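Local coordinates for glycoside hydrolase family 16 protein (Akkermansia muciniphila, PDB 6T2N) that probably acts as an endo-beta-galactosidase that cuts within mucin O-glycan chains, an early step in mucin breakdown by this gut bacterium, at residues E184-S187 against Q188-D191; A259-P262 against F263-P266; R94-G98 against C99-E103. All coordinates share one frame; numbering follows the deposited sequence.

Contact 1 (E184-S187 against Q188-D191); sequences ENIS and QQPD
Ile186 lays the end of its side chain against the terminal amide of Gln188, two residues further on, so that a methyl group and a polar tip share one patch of the bend. CD1 of Ile186 lies 3.4 Å from NE2 of Gln188 and is nearly as close to the rest of that amide. The torsions of both side chains bring them to the meeting point: CG1 of Ile186 stands between its backbone N and carbonyl carbon (chi1 57°), while the glutamine chain bends at its second torsion (chi2 -65°) and returns its amide to the isoleucine. The contact is mainly one of van der Waals packing. Outside the bend, Cys280 lies against Ile186, and Trp279 and Glu281 against Gln188.

A second overlap lies further along the bend. The carbonyl oxygen of Ser187 lies alongside the pyrrolidine ring of Pro190, with O of Ser187 3.4 Å from CD and 3.6 Å from CB of the proline. The Asn185 side chain arrives from the incoming arm and rests beside the backbone carbonyl of the same proline, its CG 3.8 Å from Pro190 O. Gln189 takes part in the reversal with a positive phi of 85°, and its CB comes 4.0 Å from O of Ile186. Polar ends are tied to neighbouring parts of the chain: OG of Ser187 bonds to N of Gly159, and OE1 of Gln189 to the hydroxyl of Tyr194.

The whole is an irregular connection between antiparallel strands, the backbones of Glu184 and Tyr194 pairing at its base. Its first residue, Glu184, closes an acidic sequence pattern with Asp181 that matches the family 16 signature, so the bend probably leaves the active-site strand of the beta-jelly-roll.

Contact 2 (A259-P262 against F263-P266); sequences AGNP and FRTP
Pro262 and Phe263 meet in the middle of this loop, with Asn261 packed beside them. CG of Pro262 sits over one face of the phenyl ring, displaced toward its rim, 4.1 Å from CD2 of Phe263. The phenylalanine keeps its CG beside the backbone N (chi1 -70°), which leaves the ring leaning back over the preceding residue. Asn261 comes to the same residue from another side. Its amide plane is turned 61° from the ring plane, and its end packs near the backbone N and CB of Phe263.

Asn261 also faces the residue beyond. Its CB is 4.1 Å from CG of Arg264, and the amide end comes near the guanidinium, with CG of Asn261 4.1 Å from NH1 of Arg264, the two planes inclined by 44°. The arginine tip is held from outside the loop, NH2 donating to the carbonyl of Lys233. The backbone from Asn261 to Arg264 makes a type I turn, with Pro262 and Phe263 at its two central positions, the first of them one that proline suits well. The loop precedes strand 267-275 of the jelly-roll.

Thr265 fastens the exit: OG1 of Thr265 donates to O of Pro262 at 2.9 Å, approaching from above the carbonyl plane rather than within it. The same hydroxyl is bonded to ND2 of Asn170, and the carbonyl of Phe263 receives the indole N-H of Trp231.

Contact 3 (R94-G98 against C99-E103); sequences RLEDG and CLVLE. With CA (calcium ion), chain C.
Arg94 rises from its strand on the same side as Val101, its partner across the hairpin, and passes obliquely across that valine on its way to Glu103. From CB, on the face of the sheet that also bears Glu96 and Cys99, the chain sets CG between the backbone N and the carbonyl carbon (chi1 49°), bringing CG within 4.0 Å of CB of Val101. Beyond CG the chain is extended, and NE forms a salt bridge with OE1 of Glu96 at 3.4 Å. CG1 of Val101 then lies over one face of the guanidinium, offset toward its rim. At the tip both terminal nitrogens grip a single carboxylate oxygen: NH1 of Arg94 is 2.8 Å and NH2 of Arg94 2.6 Å from OE1 of Glu103. That oxygen lies in the guanidinium plane, yet is met from above its own carboxylate, the two planes being 50° apart.

Other bonds share this network, NH1 of Arg94 reaching the carbonyls of Pro90 and Lys91, and Glu96 pairing with Lys293 of strand 292-302. A leucine in place of Arg94 would probably leave the buried Glu103 carboxylate without its main positive partner and cost Glu96 one of its salt-bridge partners.

The opposite face carries Leu95 against Leu100, CD2 of the former 4.3 Å from CD1 of the latter. At the closed end N of Cys99 donates to O of Glu96 at 2.8 Å, almost straight (172°), while Asp97 and Gly98 both adopt positive phi, close to a type I' turn. The arrangement is a beta hairpin with a two-residue turn that presents a metal ligand: O of Gly98 binds the calcium ion at 2.4 Å, in a site shared with Glu59 and Asp297.

Overall arrangement
The three contacts show how local chain turns take their chemistry from their place in a jelly-roll. Contact 3 belongs to the antiparallel sheet that includes strand 292-302, and is built from paired backbones, a partly buried salt-bridge network and a calcium-bound tip. Contacts 1 and 2 lie instead in loops leading into strands of the other sheet. Contact 1, at the surface, rests on van der Waals overlap; contact 2, wholly buried at its touching residues, packs ring, amide and guanidinium groups and ties its exit with one hydroxyl bond. Contact 2 lies across the chain's centre from the others, about 30 Å (centre to centre) from contact 1 and 33 Å from contact 3.

Contact 1 (E184-S187 against Q188-D191)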
loop_
_atom_site.group_PDB
_atom_site.type_symbol
_atom_site.label_atom_id
_atom_site.label_comp_id
_atom_site.label_asym_id
_atom_site.label_seq_id
_atom_site.Cartn_x
_atom_site.Cartn_y
_atom_site.Cartn_z
ATOM N N GLU A 184 0.818 2.383 7.504
ATOM C CA GLU A 184 1.675 1.321 8.058
ATOM C C GLU A 184 1.550 1.357 9.573
ATOM O O GLU A 184 1.505 2.468 10.141
ATOM C CB GLU A 184 3.100 1.548 7.603
ATOM C CG GLU A 184 3.308 1.226 6.148
ATOM C CD GLU A 184 4.695 1.618 5.715
ATOM O OE1 GLU A 184 5.099 2.829 5.918
ATOM O OE2 GLU A 184 5.385 0.718 5.266
ATOM N N ASN A 185 1.447 0.183 10.191
ATOM C CA ASN A 185 1.198 0.032 11.650
ATOM C C ASN A 185 2.205 -0.994 12.112
ATOM O O ASN A 185 2.405 -1.891 11.298
ATOM C CB ASN A 185 -0.244 -0.429 11.874
ATOM C CG ASN A 185 -0.605 -0.684 13.320
ATOM O OD1 ASN A 185 -0.596 0.222 14.159
ATOM N ND2 ASN A 185 -0.930 -1.933 13.609
ATOM N N ILE A 186 2.802 -0.908 13.302
ATOM C CA ILE A 186 3.628 -2.074 13.743
ATOM C C ILE A 186 3.314 -2.464 15.195
ATOM O O ILE A 186 3.031 -1.551 15.999
ATOM C CB ILE A 186 5.120 -1.819 13.476
ATOM C CG1 ILE A 186 5.608 -0.537 14.157
ATOM C CG2 ILE A 186 5.426 -1.804 11.967
ATOM C CD1 ILE A 186 7.122 -0.467 14.294
ATOM N N SER A 187 3.360 -3.775 15.489
ATOM C CA SER A 187 3.002 -4.434 16.778
ATOM C C SER A 187 3.341 -3.612 18.029
ATOM O O SER A 187 2.481 -3.540 18.932
ATOM C CB SER A 187 3.719 -5.711 16.894
ATOM O OG SER A 187 3.808 -6.308 15.638
ATOM N N GLN A 188 4.601 -3.187 18.162
ATOM C CA GLN A 188 5.106 -2.344 19.275
ATOM C C GLN A 188 4.846 -0.929 18.774
ATOM O O GLN A 188 5.417 -0.611 17.742
ATOM C CB GLN A 188 6.549 -2.772 19.619
ATOM C CG GLN A 188 7.683 -2.192 18.788
ATOM C CD GLN A 188 7.706 -2.577 17.322
ATOM O OE1 GLN A 188 6.741 -3.107 16.776
ATOM N NE2 GLN A 188 8.816 -2.292 16.647
ATOM N N GLN A 189 3.901 -0.187 19.355
ATOM C CA GLN A 189 3.219 0.996 18.724
ATOM C C GLN A 189 2.029 0.578 17.850
ATOM O O GLN A 189 1.950 0.972 16.682
ATOM C CB GLN A 189 4.163 1.837 17.852
ATOM C CG GLN A 189 5.324 2.440 18.621
ATOM C CD GLN A 189 6.149 3.367 17.774
ATOM O OE1 GLN A 189 6.860 2.964 16.827
ATOM N NE2 GLN A 189 6.080 4.623 18.157
ATOM N N PRO A 190 1.036 -0.164 18.394
ATOM C CA PRO A 190 -0.127 -0.603 17.617
ATOM C C PRO A 190 -1.283 0.399 17.481
ATOM O O PRO A 190 -2.153 0.124 16.670
ATOM C CB PRO A 190 -0.656 -1.792 18.430
ATOM C CG PRO A 190 -0.304 -1.447 19.857
ATOM C CD PRO A 190 0.966 -0.625 19.792
ATOM N N ASP A 191 -1.284 1.475 18.281
ATOM C CA ASP A 191 -2.258 2.600 18.162
ATOM C C ASP A 191 -1.704 3.720 17.246
ATOM O O ASP A 191 -2.408 4.719 17.014
ATOM C CB ASP A 191 -2.644 3.122 19.553
ATOM C CG ASP A 191 -3.582 2.199 20.319
ATOM O OD1 ASP A 191 -4.108 1.277 19.670
ATOM O OD2 ASP A 191 -3.782 2.418 21.567
#

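Contact 2 (A259-P262 against F263-P266)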
loop_
_atom_site.group_PDB
_atom_site.type_symbol
_atom_site.label_atom_id
_atom_site.label_comp_id
_atom_site.label_asym_id
_atom_site.label_seq_id
_atom_site.Cartn_x
_atom_site.Cartn_y
_atom_site.Cartn_z
ATOM N N ALA A 259 15.041 15.429 -15.400
ATOM C CA ALA A 259 14.395 14.289 -14.725
ATOM C C ALA A 259 12.870 14.545 -14.547
ATOM O O ALA A 259 12.146 14.123 -15.431
ATOM C CB ALA A 259 15.171 14.036 -13.449
ATOM N N GLY A 260 12.418 15.191 -13.452
ATOM C CA GLY A 260 11.079 15.778 -13.229
ATOM C C GLY A 260 10.131 14.895 -12.418
ATOM O O GLY A 260 9.377 14.127 -13.026
ATOM N N ASN A 261 10.107 15.032 -11.093
ATOM C CA ASN A 261 8.947 14.713 -10.198
ATOM C C ASN A 261 8.365 13.303 -10.345
ATOM O O ASN A 261 7.533 13.044 -11.213
ATOM C CB ASN A 261 7.790 15.699 -10.341
ATOM C CG ASN A 261 7.399 16.197 -8.974
ATOM O OD1 ASN A 261 7.618 17.380 -8.648
ATOM N ND2 ASN A 261 6.977 15.267 -8.140
ATOM N N PRO A 262 8.659 12.380 -9.398
ATOM C CA PRO A 262 8.056 11.060 -9.414
ATOM C C PRO A 262 6.570 11.037 -9.011
ATOM O O PRO A 262 5.902 10.008 -9.269
ATOM C CB PRO A 262 8.929 10.364 -8.374
ATOM C CG PRO A 262 9.173 11.405 -7.354
ATOM C CD PRO A 262 9.531 12.568 -8.229
ATOM N N PHE A 263 6.067 12.110 -8.397
ATOM C CA PHE A 263 4.682 12.172 -7.859
ATOM C C PHE A 263 3.681 12.737 -8.876
ATOM O O PHE A 263 2.510 12.951 -8.512
ATOM C CB PHE A 263 4.689 12.948 -6.542
ATOM C CG PHE A 263 5.366 12.171 -5.445
ATOM C CD1 PHE A 263 4.943 10.871 -5.155
ATOM C CD2 PHE A 263 6.391 12.729 -4.698
ATOM C CE1 PHE A 263 5.534 10.138 -4.153
ATOM C CE2 PHE A 263 6.994 11.990 -3.699
ATOM C CZ PHE A 263 6.562 10.694 -3.438
ATOM N N ARG A 264 4.114 12.979 -10.116
ATOM C CA ARG A 264 3.200 13.355 -11.236
ATOM C C ARG A 264 3.282 12.236 -12.283
ATOM O O ARG A 264 3.248 12.498 -13.471
ATOM C CB ARG A 264 3.561 14.736 -11.815
ATOM C CG ARG A 264 3.708 15.858 -10.786
ATOM C CD ARG A 264 4.019 17.240 -11.398
ATOM N NE ARG A 264 3.762 18.392 -10.493
ATOM C CZ ARG A 264 4.612 19.404 -10.235
ATOM N NH1 ARG A 264 5.793 19.459 -10.842
ATOM N NH2 ARG A 264 4.286 20.346 -9.341
ATOM N N THR A 265 3.441 11.009 -11.836
ATOM C CA THR A 265 3.347 9.814 -12.693
ATOM C C THR A 265 2.269 8.966 -12.060
ATOM O O THR A 265 1.871 9.248 -10.931
ATOM C CB THR A 265 4.717 9.140 -12.855
ATOM O OG1 THR A 265 5.225 8.563 -11.642
ATOM C CG2 THR A 265 5.707 10.154 -13.385
ATOM N N PRO A 266 1.736 7.954 -12.778
ATOM C CA PRO A 266 0.758 7.043 -12.179
ATOM C C PRO A 266 1.393 6.100 -11.146
ATOM O O PRO A 266 2.596 5.709 -11.216
ATOM C CB PRO A 266 0.175 6.319 -13.389
ATOM C CG PRO A 266 1.279 6.350 -14.411
ATOM C CD PRO A 266 2.000 7.662 -14.196
#

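Contact 3 (R94-G98 against C99-E103)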
loop_
_atom_site.group_PDB
_atom_site.type_symbol
_atom_site.label_atom_id
_atom_site.label_comp_id
_atom_site.label_asym_id
_atom_site.label_seq_id
_atom_site.Cartn_x
_atom_site.Cartn_y
_atom_site.Cartn_z
ATOM N N ARG A 94 -9.709 -13.646 0.616
ATOM C CA ARG A 94 -11.134 -13.998 0.338
ATOM C C ARG A 94 -12.059 -12.879 0.822
ATOM O O ARG A 94 -11.605 -12.069 1.674
ATOM C CB ARG A 94 -11.507 -15.264 1.106
ATOM C CG ARG A 94 -11.062 -15.126 2.587
ATOM C CD ARG A 94 -11.721 -16.396 3.389
ATOM N NE ARG A 94 -11.588 -16.348 4.836
ATOM C CZ ARG A 94 -10.482 -16.420 5.522
ATOM N NH1 ARG A 94 -9.415 -16.793 4.939
ATOM N NH2 ARG A 94 -10.499 -16.400 6.823
ATOM N N LEU A 95 -13.314 -12.880 0.334
ATOM C CA LEU A 95 -14.364 -11.922 0.753
ATOM C C LEU A 95 -15.177 -12.619 1.824
ATOM O O LEU A 95 -15.624 -13.697 1.544
ATOM C CB LEU A 95 -15.236 -11.553 -0.442
ATOM C CG LEU A 95 -14.467 -11.172 -1.702
ATOM C CD1 LEU A 95 -15.413 -10.758 -2.825
ATOM C CD2 LEU A 95 -13.454 -10.077 -1.382
ATOM N N GLU A 96 -15.184 -12.069 3.030
ATOM C CA GLU A 96 -16.063 -12.418 4.164
ATOM C C GLU A 96 -16.767 -11.113 4.533
ATOM O O GLU A 96 -16.154 -10.037 4.383
ATOM C CB GLU A 96 -15.293 -12.992 5.366
ATOM C CG GLU A 96 -15.151 -14.518 5.427
ATOM C CD GLU A 96 -14.327 -15.061 6.602
ATOM O OE1 GLU A 96 -13.385 -14.392 7.036
ATOM O OE2 GLU A 96 -14.628 -16.180 7.091
ATOM N N ASP A 97 -18.017 -11.211 4.968
ATOM C CA ASP A 97 -18.880 -10.092 5.419
ATOM C C ASP A 97 -18.582 -8.826 4.607
ATOM O O ASP A 97 -18.473 -7.758 5.237
ATOM C CB ASP A 97 -18.691 -9.840 6.915
ATOM C CG ASP A 97 -19.177 -10.970 7.814
ATOM O OD1 ASP A 97 -20.373 -11.445 7.677
ATOM O OD2 ASP A 97 -18.374 -11.345 8.686
ATOM N N GLY A 98 -18.457 -8.940 3.281
ATOM C CA GLY A 98 -18.332 -7.758 2.403
ATOM C C GLY A 98 -17.117 -6.902 2.754
ATOM O O GLY A 98 -17.184 -5.664 2.668
ATOM N N CYS A 99 -16.045 -7.547 3.190
ATOM C CA CYS A 99 -14.678 -7.014 3.085
ATOM C C CYS A 99 -13.822 -8.042 2.351
ATOM O O CYS A 99 -14.153 -9.273 2.404
ATOM C CB CYS A 99 -14.053 -6.774 4.448
ATOM S SG CYS A 99 -15.114 -5.790 5.514
ATOM N N LEU A 100 -12.779 -7.534 1.685
ATOM C CA LEU A 100 -11.532 -8.288 1.427
ATOM C C LEU A 100 -10.894 -8.644 2.773
ATOM O O LEU A 100 -10.680 -7.705 3.638
ATOM C CB LEU A 100 -10.555 -7.422 0.632
ATOM C CG LEU A 100 -9.182 -8.053 0.418
ATOM C CD1 LEU A 100 -9.311 -9.324 -0.398
ATOM C CD2 LEU A 100 -8.240 -7.085 -0.259
ATOM N N VAL A 101 -10.558 -9.928 2.900
ATOM C CA VAL A 101 -9.910 -10.527 4.092
ATOM C C VAL A 101 -8.501 -10.950 3.655
ATOM O O VAL A 101 -8.400 -11.829 2.746
ATOM C CB VAL A 101 -10.757 -11.697 4.635
ATOM C CG1 VAL A 101 -10.205 -12.277 5.927
ATOM C CG2 VAL A 101 -12.189 -11.264 4.833
ATOM N N LEU A 102 -7.460 -10.345 4.245
ATOM C CA LEU A 102 -6.074 -10.825 4.099
ATOM C C LEU A 102 -5.669 -11.424 5.431
ATOM O O LEU A 102 -5.591 -10.663 6.425
ATOM C CB LEU A 102 -5.183 -9.643 3.766
ATOM C CG LEU A 102 -5.596 -8.813 2.556
ATOM C CD1 LEU A 102 -4.716 -7.562 2.424
ATOM C CD2 LEU A 102 -5.534 -9.670 1.311
ATOM N N GLU A 103 -5.472 -12.746 5.439
ATOM C CA GLU A 103 -5.439 -13.565 6.672
ATOM C C GLU A 103 -4.137 -14.431 6.809
ATOM O O GLU A 103 -3.698 -15.042 5.879
ATOM C CB GLU A 103 -6.560 -14.573 6.722
ATOM C CG GLU A 103 -6.446 -15.356 8.005
ATOM C CD GLU A 103 -7.655 -16.164 8.342
ATOM O OE1 GLU A 103 -8.027 -16.841 7.425
ATOM O OE2 GLU A 103 -8.178 -16.047 9.492
HETATM CA CA CA C . -17.743 -3.475 1.736
#